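Local structure of YfkN protein (Bacillus subtilis subsp. subtilis, 3GVE) at residues Thr217-Gln222 / Ile275-Pro280; His109-Asn112 / Phe117-Gly120; Asp191-Ala196 / Thr237-Ile242. The protein belongs to the calcineurin-like phosphoesterase family of metal-binding proteins and carries a manganese and a magnesium ion side by side. One frame throughout, in Å; residues are numbered along the deposited sequence. Where two conformers were deposited one is given.

Contact 1: residues Thr217-Gln222 / Ile275-Pro280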
loop_
_atom_site.group_PDB
_atom_site.type_symbol
_atom_site.label_atom_id
_atom_site.label_comp_id
_atom_site.label_asym_id
_atom_site.label_seq_id
_atom_site.Cartn_x
_atom_site.Cartn_y
_atom_site.Cartn_z
ATOM N N THR A 217 15.887 6.279 4.984
ATOM C CA THR A 217 15.347 7.485 5.592
ATOM C C THR A 217 15.177 8.487 4.459
ATOM O O THR A 217 15.915 8.464 3.507
ATOM C CB THR A 217 16.289 8.000 6.717
ATOM O OG1 THR A 217 15.692 9.105 7.400
ATOM C CG2 THR A 217 17.668 8.404 6.181
ATOM N N GLY A 218 14.176 9.345 4.577
ATOM C CA GLY A 218 13.827 10.273 3.525
ATOM C C GLY A 218 14.397 11.656 3.727
ATOM O O GLY A 218 15.292 11.880 4.522
ATOM N N ILE A 219 13.817 12.589 2.985
ATOM C CA ILE A 219 14.338 13.931 2.784
ATOM C C ILE A 219 13.318 14.947 3.258
ATOM O O ILE A 219 12.155 14.846 2.918
ATOM C CB ILE A 219 14.618 14.190 1.265
ATOM C CG1 ILE A 219 15.699 13.240 0.734
ATOM C CG2 ILE A 219 14.959 15.656 1.017
ATOM C CD1 ILE A 219 15.720 13.085 -0.789
ATOM N N GLU A 220 13.784 15.912 4.041
ATOM C CA GLU A 220 13.038 17.134 4.311
ATOM C C GLU A 220 13.886 18.291 3.798
ATOM O O GLU A 220 15.060 18.156 3.553
ATOM C CB GLU A 220 12.731 17.289 5.805
ATOM C CG GLU A 220 11.852 16.160 6.398
ATOM C CD GLU A 220 10.445 16.100 5.807
ATOM O OE1 GLU A 220 10.007 17.036 5.138
ATOM O OE2 GLU A 220 9.760 15.093 6.024
ATOM N N LYS A 221 13.239 19.425 3.595
ATOM C CA LYS A 221 13.877 20.571 2.947
ATOM C C LYS A 221 14.755 21.431 3.851
ATOM O O LYS A 221 15.528 22.226 3.356
ATOM C CB LYS A 221 12.822 21.469 2.303
ATOM C CG LYS A 221 12.135 20.840 1.083
ATOM C CD LYS A 221 10.995 21.745 0.671
ATOM C CE LYS A 221 10.335 21.380 -0.620
ATOM N NZ LYS A 221 9.334 22.456 -0.940
ATOM N N GLN A 222 14.611 21.269 5.164
ATOM C CA GLN A 222 15.365 22.063 6.130
ATOM C C GLN A 222 15.873 21.201 7.288
ATOM O O GLN A 222 15.436 20.059 7.461
ATOM C CB GLN A 222 14.480 23.200 6.666
ATOM C CG GLN A 222 14.157 24.275 5.615
ATOM C CD GLN A 222 12.834 24.027 4.917
ATOM O OE1 GLN A 222 12.042 23.224 5.359
ATOM N NE2 GLN A 222 12.613 24.719 3.797
ATOM N N ILE A 275 26.577 16.547 -2.387
ATOM C CA ILE A 275 26.666 15.086 -2.378
ATOM C C ILE A 275 25.525 14.515 -3.199
ATOM O O ILE A 275 24.396 14.911 -2.989
ATOM C CB ILE A 275 26.552 14.567 -0.933
ATOM C CG1 ILE A 275 27.727 15.101 -0.100
ATOM C CG2 ILE A 275 26.507 13.037 -0.881
ATOM C CD1 ILE A 275 27.602 14.850 1.396
ATOM N N PRO A 276 25.803 13.590 -4.118
ATOM C CA PRO A 276 24.705 13.013 -4.903
ATOM C C PRO A 276 23.800 12.153 -4.017
ATOM O O PRO A 276 24.274 11.409 -3.161
ATOM C CB PRO A 276 25.427 12.159 -5.956
ATOM C CG PRO A 276 26.739 11.837 -5.370
ATOM C CD PRO A 276 27.106 12.984 -4.459
ATOM N N VAL A 277 22.505 12.302 -4.249
ATOM C CA VAL A 277 21.470 11.597 -3.516
ATOM C C VAL A 277 20.440 11.099 -4.513
ATOM O O VAL A 277 20.059 11.820 -5.411
ATOM C CB VAL A 277 20.741 12.557 -2.550
ATOM C CG1 VAL A 277 19.606 11.832 -1.808
ATOM C CG2 VAL A 277 21.736 13.182 -1.568
ATOM N N VAL A 278 19.991 9.871 -4.330
ATOM C CA VAL A 278 18.895 9.358 -5.145
ATOM C C VAL A 278 17.854 8.681 -4.262
ATOM O O VAL A 278 18.183 8.061 -3.265
ATOM C CB VAL A 278 19.392 8.390 -6.264
ATOM C CG1 VAL A 278 20.318 9.147 -7.231
ATOM C CG2 VAL A 278 20.084 7.156 -5.674
HETATM N N MSE A 279 16.600 8.803 -4.670
HETATM C CA MSE A 279 15.487 8.116 -4.019
HETATM C C MSE A 279 14.596 7.568 -5.128
HETATM O O MSE A 279 13.782 8.284 -5.712
HETATM C CB MSE A 279 14.680 9.048 -3.107
HETATM C CG MSE A 279 13.480 8.345 -2.454
HETATM SE SE MSE A 279 12.279 9.570 -1.548
HETATM C CE MSE A 279 13.425 10.104 -0.097
ATOM N N PRO A 280 14.772 6.290 -5.420
ATOM C CA PRO A 280 14.081 5.691 -6.563
ATOM C C PRO A 280 12.727 5.065 -6.231
ATOM O O PRO A 280 12.495 3.899 -6.436
ATOM C CB PRO A 280 15.079 4.641 -7.052
ATOM C CG PRO A 280 15.780 4.213 -5.822
ATOM C CD PRO A 280 15.929 5.474 -4.997
#

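Contact 2: residues His109-Asn112 / Phe117-Gly120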
loop_
_atom_site.group_PDB
_atom_site.type_symbol
_atom_site.label_atom_id
_atom_site.label_comp_id
_atom_site.label_asym_id
_atom_site.label_seq_id
_atom_site.Cartn_x
_atom_site.Cartn_y
_atom_site.Cartn_z
ATOM N N HIS A 109 10.818 -2.181 7.914
ATOM C CA HIS A 109 9.993 -3.413 7.709
ATOM C C HIS A 109 10.816 -4.709 7.828
ATOM O O HIS A 109 10.183 -5.761 7.983
ATOM C CB HIS A 109 9.170 -3.328 6.428
ATOM C CG HIS A 109 8.033 -2.382 6.574
ATOM N ND1 HIS A 109 6.910 -2.680 7.333
ATOM C CD2 HIS A 109 7.887 -1.113 6.146
ATOM C CE1 HIS A 109 6.086 -1.627 7.326
ATOM N NE2 HIS A 109 6.650 -0.672 6.590
ATOM N N GLU A 110 12.143 -4.632 7.791
ATOM C CA GLU A 110 12.963 -5.817 8.021
ATOM C C GLU A 110 12.793 -6.383 9.431
ATOM O O GLU A 110 13.116 -7.517 9.644
ATOM C CB GLU A 110 14.448 -5.499 7.747
ATOM C CG GLU A 110 14.961 -5.928 6.353
ATOM C CD GLU A 110 14.378 -5.097 5.240
ATOM O OE1 GLU A 110 14.330 -3.875 5.389
ATOM O OE2 GLU A 110 13.970 -5.652 4.234
ATOM N N PHE A 111 12.274 -5.577 10.340
ATOM C CA PHE A 111 12.108 -5.981 11.729
ATOM C C PHE A 111 10.742 -6.568 12.052
ATOM O O PHE A 111 10.524 -7.029 13.148
ATOM C CB PHE A 111 12.389 -4.777 12.638
ATOM C CG PHE A 111 13.814 -4.298 12.561
ATOM C CD1 PHE A 111 14.790 -4.892 13.328
ATOM C CD2 PHE A 111 14.178 -3.292 11.688
ATOM C CE1 PHE A 111 16.106 -4.476 13.234
ATOM C CE2 PHE A 111 15.474 -2.884 11.589
ATOM C CZ PHE A 111 16.433 -3.467 12.360
ATOM N N ASN A 112 9.825 -6.527 11.088
ATOM C CA ASN A 112 8.422 -6.906 11.316
ATOM C C ASN A 112 8.241 -8.371 11.728
ATOM O O ASN A 112 7.272 -8.713 12.368
ATOM C CB ASN A 112 7.562 -6.695 10.055
ATOM C CG ASN A 112 7.309 -5.234 9.681
ATOM O OD1 ASN A 112 6.704 -5.006 8.659
ATOM N ND2 ASN A 112 7.742 -4.280 10.482
ATOM N N PHE A 117 14.448 -14.048 12.701
ATOM C CA PHE A 117 14.194 -14.227 11.284
ATOM C C PHE A 117 15.065 -13.288 10.463
ATOM O O PHE A 117 15.595 -13.671 9.450
ATOM C CB PHE A 117 12.718 -14.028 10.965
ATOM C CG PHE A 117 12.375 -14.296 9.529
ATOM C CD1 PHE A 117 12.283 -15.596 9.048
ATOM C CD2 PHE A 117 12.155 -13.255 8.655
ATOM C CE1 PHE A 117 11.960 -15.843 7.727
ATOM C CE2 PHE A 117 11.824 -13.513 7.349
ATOM C CZ PHE A 117 11.728 -14.808 6.887
ATOM N N LEU A 118 15.250 -12.071 10.943
ATOM C CA LEU A 118 16.103 -11.128 10.243
ATOM C C LEU A 118 17.561 -11.605 10.217
ATOM O O LEU A 118 18.219 -11.521 9.208
ATOM C CB LEU A 118 15.997 -9.724 10.865
ATOM C CG LEU A 118 16.828 -8.628 10.188
ATOM C CD1 LEU A 118 16.541 -8.582 8.688
ATOM C CD2 LEU A 118 16.546 -7.271 10.836
ATOM N N ASP A 119 18.057 -12.083 11.357
ATOM C CA ASP A 119 19.412 -12.626 11.415
ATOM C C ASP A 119 19.540 -13.785 10.423
ATOM O O ASP A 119 20.513 -13.879 9.718
ATOM C CB ASP A 119 19.769 -13.113 12.824
ATOM C CG ASP A 119 20.111 -11.978 13.786
ATOM O OD1 ASP A 119 20.491 -10.876 13.365
ATOM O OD2 ASP A 119 19.999 -12.231 14.990
ATOM N N GLY A 120 18.545 -14.653 10.378
ATOM C CA GLY A 120 18.578 -15.790 9.472
ATOM C C GLY A 120 18.576 -15.353 8.022
ATOM O O GLY A 120 19.259 -15.909 7.198
#

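Contact 3: residues Asp191-Ala196 / Thr237-Ile242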
loop_
_atom_site.group_PDB
_atom_site.type_symbol
_atom_site.label_atom_id
_atom_site.label_comp_id
_atom_site.label_asym_id
_atom_site.label_seq_id
_atom_site.Cartn_x
_atom_site.Cartn_y
_atom_site.Cartn_z
ATOM N N ASP A 191 20.514 7.886 17.036
ATOM C CA ASP A 191 20.216 8.912 16.047
ATOM C C ASP A 191 21.051 8.684 14.794
ATOM O O ASP A 191 22.222 8.376 14.865
ATOM C CB ASP A 191 20.525 10.303 16.620
ATOM C CG ASP A 191 20.498 11.392 15.563
ATOM O OD1 ASP A 191 19.401 11.703 15.112
ATOM O OD2 ASP A 191 21.557 11.904 15.194
ATOM N N ILE A 192 20.411 8.871 13.641
ATOM C CA ILE A 192 21.072 8.659 12.360
ATOM C C ILE A 192 22.367 9.473 12.176
ATOM O O ILE A 192 23.408 8.890 11.921
ATOM C CB ILE A 192 20.086 8.857 11.193
ATOM C CG1 ILE A 192 19.060 7.727 11.217
ATOM C CG2 ILE A 192 20.827 8.882 9.850
ATOM C CD1 ILE A 192 17.876 7.956 10.294
ATOM N N VAL A 193 22.302 10.805 12.321
ATOM C CA VAL A 193 23.500 11.650 12.174
ATOM C C VAL A 193 24.598 11.290 13.179
ATOM O O VAL A 193 25.777 11.214 12.843
ATOM C CB VAL A 193 23.098 13.142 12.232
ATOM C CG1 VAL A 193 24.274 14.073 12.431
ATOM C CG2 VAL A 193 22.234 13.540 11.027
ATOM N N GLU A 194 24.194 11.067 14.432
ATOM C CA GLU A 194 25.157 10.721 15.483
ATOM C C GLU A 194 25.822 9.379 15.210
ATOM O O GLU A 194 27.016 9.271 15.310
ATOM C CB GLU A 194 24.501 10.690 16.867
ATOM C CG GLU A 194 24.131 12.043 17.414
ATOM C CD GLU A 194 23.314 11.956 18.684
ATOM O OE1 GLU A 194 23.336 10.903 19.342
ATOM O OE2 GLU A 194 22.642 12.946 19.018
ATOM N N SER A 195 25.114 8.438 14.674
ATOM C CA SER A 195 25.702 7.142 14.248
ATOM C C SER A 195 26.696 7.373 13.154
ATOM O O SER A 195 27.796 6.741 13.115
ATOM C CB SER A 195 24.598 6.115 13.958
ATOM O OG SER A 195 25.090 5.099 13.131
ATOM N N ALA A 196 26.346 8.218 12.191
ATOM C CA ALA A 196 27.261 8.505 11.097
ATOM C C ALA A 196 28.541 9.163 11.615
ATOM O O ALA A 196 29.625 8.771 11.216
ATOM C CB ALA A 196 26.582 9.397 10.048
ATOM N N THR A 237 24.395 17.530 5.444
ATOM C CA THR A 237 24.905 18.820 5.915
ATOM C C THR A 237 25.733 18.750 7.202
ATOM O O THR A 237 26.593 19.591 7.406
ATOM C CB THR A 237 23.761 19.834 6.108
ATOM O OG1 THR A 237 22.747 19.251 6.935
ATOM C CG2 THR A 237 23.158 20.262 4.748
ATOM N N LYS A 238 25.454 17.781 8.070
ATOM C CA LYS A 238 26.069 17.745 9.408
ATOM C C LYS A 238 27.221 16.775 9.546
ATOM O O LYS A 238 27.895 16.761 10.560
ATOM C CB LYS A 238 25.035 17.428 10.494
ATOM C CG LYS A 238 23.887 18.410 10.638
ATOM C CD LYS A 238 23.043 18.051 11.874
ATOM C CE LYS A 238 21.850 18.976 12.051
ATOM N NZ LYS A 238 21.141 18.611 13.327
ATOM N N THR A 239 27.444 15.955 8.541
ATOM C CA THR A 239 28.556 15.010 8.586
ATOM C C THR A 239 29.597 15.402 7.567
ATOM O O THR A 239 29.382 16.300 6.785
ATOM C CB THR A 239 28.113 13.558 8.278
ATOM O OG1 THR A 239 27.733 13.460 6.899
ATOM C CG2 THR A 239 26.974 13.135 9.159
ATOM N N LYS A 240 30.716 14.688 7.578
ATOM C CA LYS A 240 31.776 14.880 6.600
ATOM C C LYS A 240 32.299 13.520 6.191
ATOM O O LYS A 240 32.521 12.677 7.039
ATOM C CB LYS A 240 32.916 15.686 7.226
ATOM C CG LYS A 240 33.440 16.812 6.382
ATOM C CD LYS A 240 34.207 17.844 7.225
ATOM C CE LYS A 240 35.606 17.343 7.561
ATOM N NZ LYS A 240 36.461 18.328 8.279
ATOM N N GLY A 241 32.507 13.298 4.910
ATOM C CA GLY A 241 33.088 12.038 4.487
ATOM C C GLY A 241 32.193 11.093 3.701
ATOM O O GLY A 241 32.656 10.105 3.210
ATOM N N ILE A 242 30.909 11.406 3.592
ATOM C CA ILE A 242 30.006 10.603 2.771
ATOM C C ILE A 242 30.066 11.124 1.346
ATOM O O ILE A 242 29.888 12.303 1.096
ATOM C CB ILE A 242 28.556 10.683 3.269
ATOM C CG1 ILE A 242 28.456 10.106 4.682
ATOM C CG2 ILE A 242 27.624 9.945 2.298
ATOM C CD1 ILE A 242 27.085 10.297 5.370
#

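Contact 1: residues Thr217-Gln222 / Ile275-Pro280
G218 and I219 meet M279 and V277 in a buried, wholly apolar contact, where the loop that follows strand 210-215 lies against one side of strand 275-280. Here a loop next to a metal site is seated on the sheet through very few atoms. M279, a selenomethionine, and I219 carry most of the contact between them. The methyl CE of M279 stands 3.6 Å from G218 CA, against a position without a side chain. The same methyl lies 3.8 Å from I219 CD1, and the two side chains pass alongside, running in opposite senses. M279 leaves the strand with CG anti to the backbone N (chi1 178°) and stays extended through chi2; the bend at chi3, -68°, then turns CE onto the loop. I219 has CG1 anti to its carbonyl carbon, and the extended chi2 carries CD1 on to the strand. There CD1 also comes within 4.2 Å of V277 CG1, so that one methyl lies near two strand residues that face the same way.

The loop backbone is held by other means: G218 N bonds to N230 OD1, and I219 N to Q250 OE1. The second bond ties the loop after H216, a magnesium ligand, to the 249-251 ligand loop of the calcineurin-like phosphoesterase metal site. G218 lies about 9 Å from the magnesium ion. Strand 275-280 runs parallel to strand 244-247, whose S247 touches both I219 and M279, while F254 of strand 253-254 packs on I219, V277 and M279 alike. The other side of the strand, through P276 and V278, rests on strand 286-297.

Contact 2: residues His109-Asn112 / Phe117-Gly120
E110 and F111 receive the side chain of L118 in a short-range apolar contact, and the polar bonds nearby belong to the loop itself. The apolar part is centred on the two methyls of one leucine. L118 has CG anti to its backbone N (chi1 -179°), which carries CG, and with it the two methyls, toward the 3-10 turn. Both methyls lie against E110 O, CD2 at 3.6 Å, and CD1 also packs on E110 CB at 3.8 Å. The fork of the leucine thus rests on the carbonyl and the aliphatic base of the glutamate.

The aromatic part is a CH-pi contact. L118 CD2 sits over one face of the F111 ring, 4.0 Å from the centroid and 23° off the ring normal. It is displaced toward the rim, and its nearest ring atom is F111 CE1 at 3.7 Å.

The polar part lies on the loop side. E110 turns its carboxylate away from L118 by a bend at chi2: OE1 accepts from G107 N and D64 N, and OE2 from L65 N and I66 N. Four backbone N-H groups therefore grip this buried carboxylate, which would be expected to favour its ionised form. H109 ND1 donates to N112 OD1 over 2.7 Å, nearly straight at 172°; the oxygen lies in the imidazole plane, and the bond helps fix the rotation of the ring. H109 NE2 hydrogen-bonds to a citric acid molecule, probably from the crystallisation liquor, and H109 N bonds to D64 OD1.

D64 bridges the manganese and magnesium ions, and N108, immediately before H109, is a magnesium ligand. The sequence G107-N108-H109-E110 is the GNHE motif characteristic of the calcineurin-like phosphoesterase metal site.

Contact 3: residues Asp191-Ala196 / Thr237-Ile242
V193 and A196, one helical turn apart, face K238 and T239 where helix 192-205 passes the end region of helix 232-238. The two sides approach equally closely and differ in burial. On the buried side A196 CB lies 3.9 Å from T239 CG2, beneath L235 and F170 of strand 160-170, on which I192 of the same helix also packs. T239 presents its methyl because CG2 is anti to the carbonyl carbon. The same methyl stands a looser 4.3 Å from V193 CG1.

On the solvent side V193 CG1 meets K238 CB, again at 3.9 Å, with the two side chains crossing at about a right angle. The exposed K238 offers only the base of its chain; the rest runs on extended. Although D191 OD2 carries the opposite charge, it remains 7.0 Å from K238 NZ. That oxygen instead accepts from E194 N at 2.9 Å, making D191 the N-cap of helix 192-205.

What joins the two segments is therefore methyl and methylene packing, whereas the polar ends bond elsewhere: T239 OG1 reaches back to L235 O of helix 232-238, and K238 NZ and D191 OD1 go to Q224 O and G227 N.

Overall arrangement
From the N terminus, contact 2 comes first and closes a loop of four residues, tying the metal-site turn 109-112 to helix 115-123 before either other contact opens. Contacts 1 and 3 follow and cross. Helix 192-205 opens contact 3, loop 217-222 opens contact 1, segment 237-242 closes contact 3, and strand 275-280 closes contact 1. The crossing pair also touch, through I275 CD1 with I242 O and T217 OG1 with I192 CD1, so helix packing over the sheet continues into the loop that follows the magnesium ligand H216. Contact 2 stands apart, its centre about 25 Å from either of the others. The loops of contacts 1 and 2 each follow a magnesium ligand, H216 and N108.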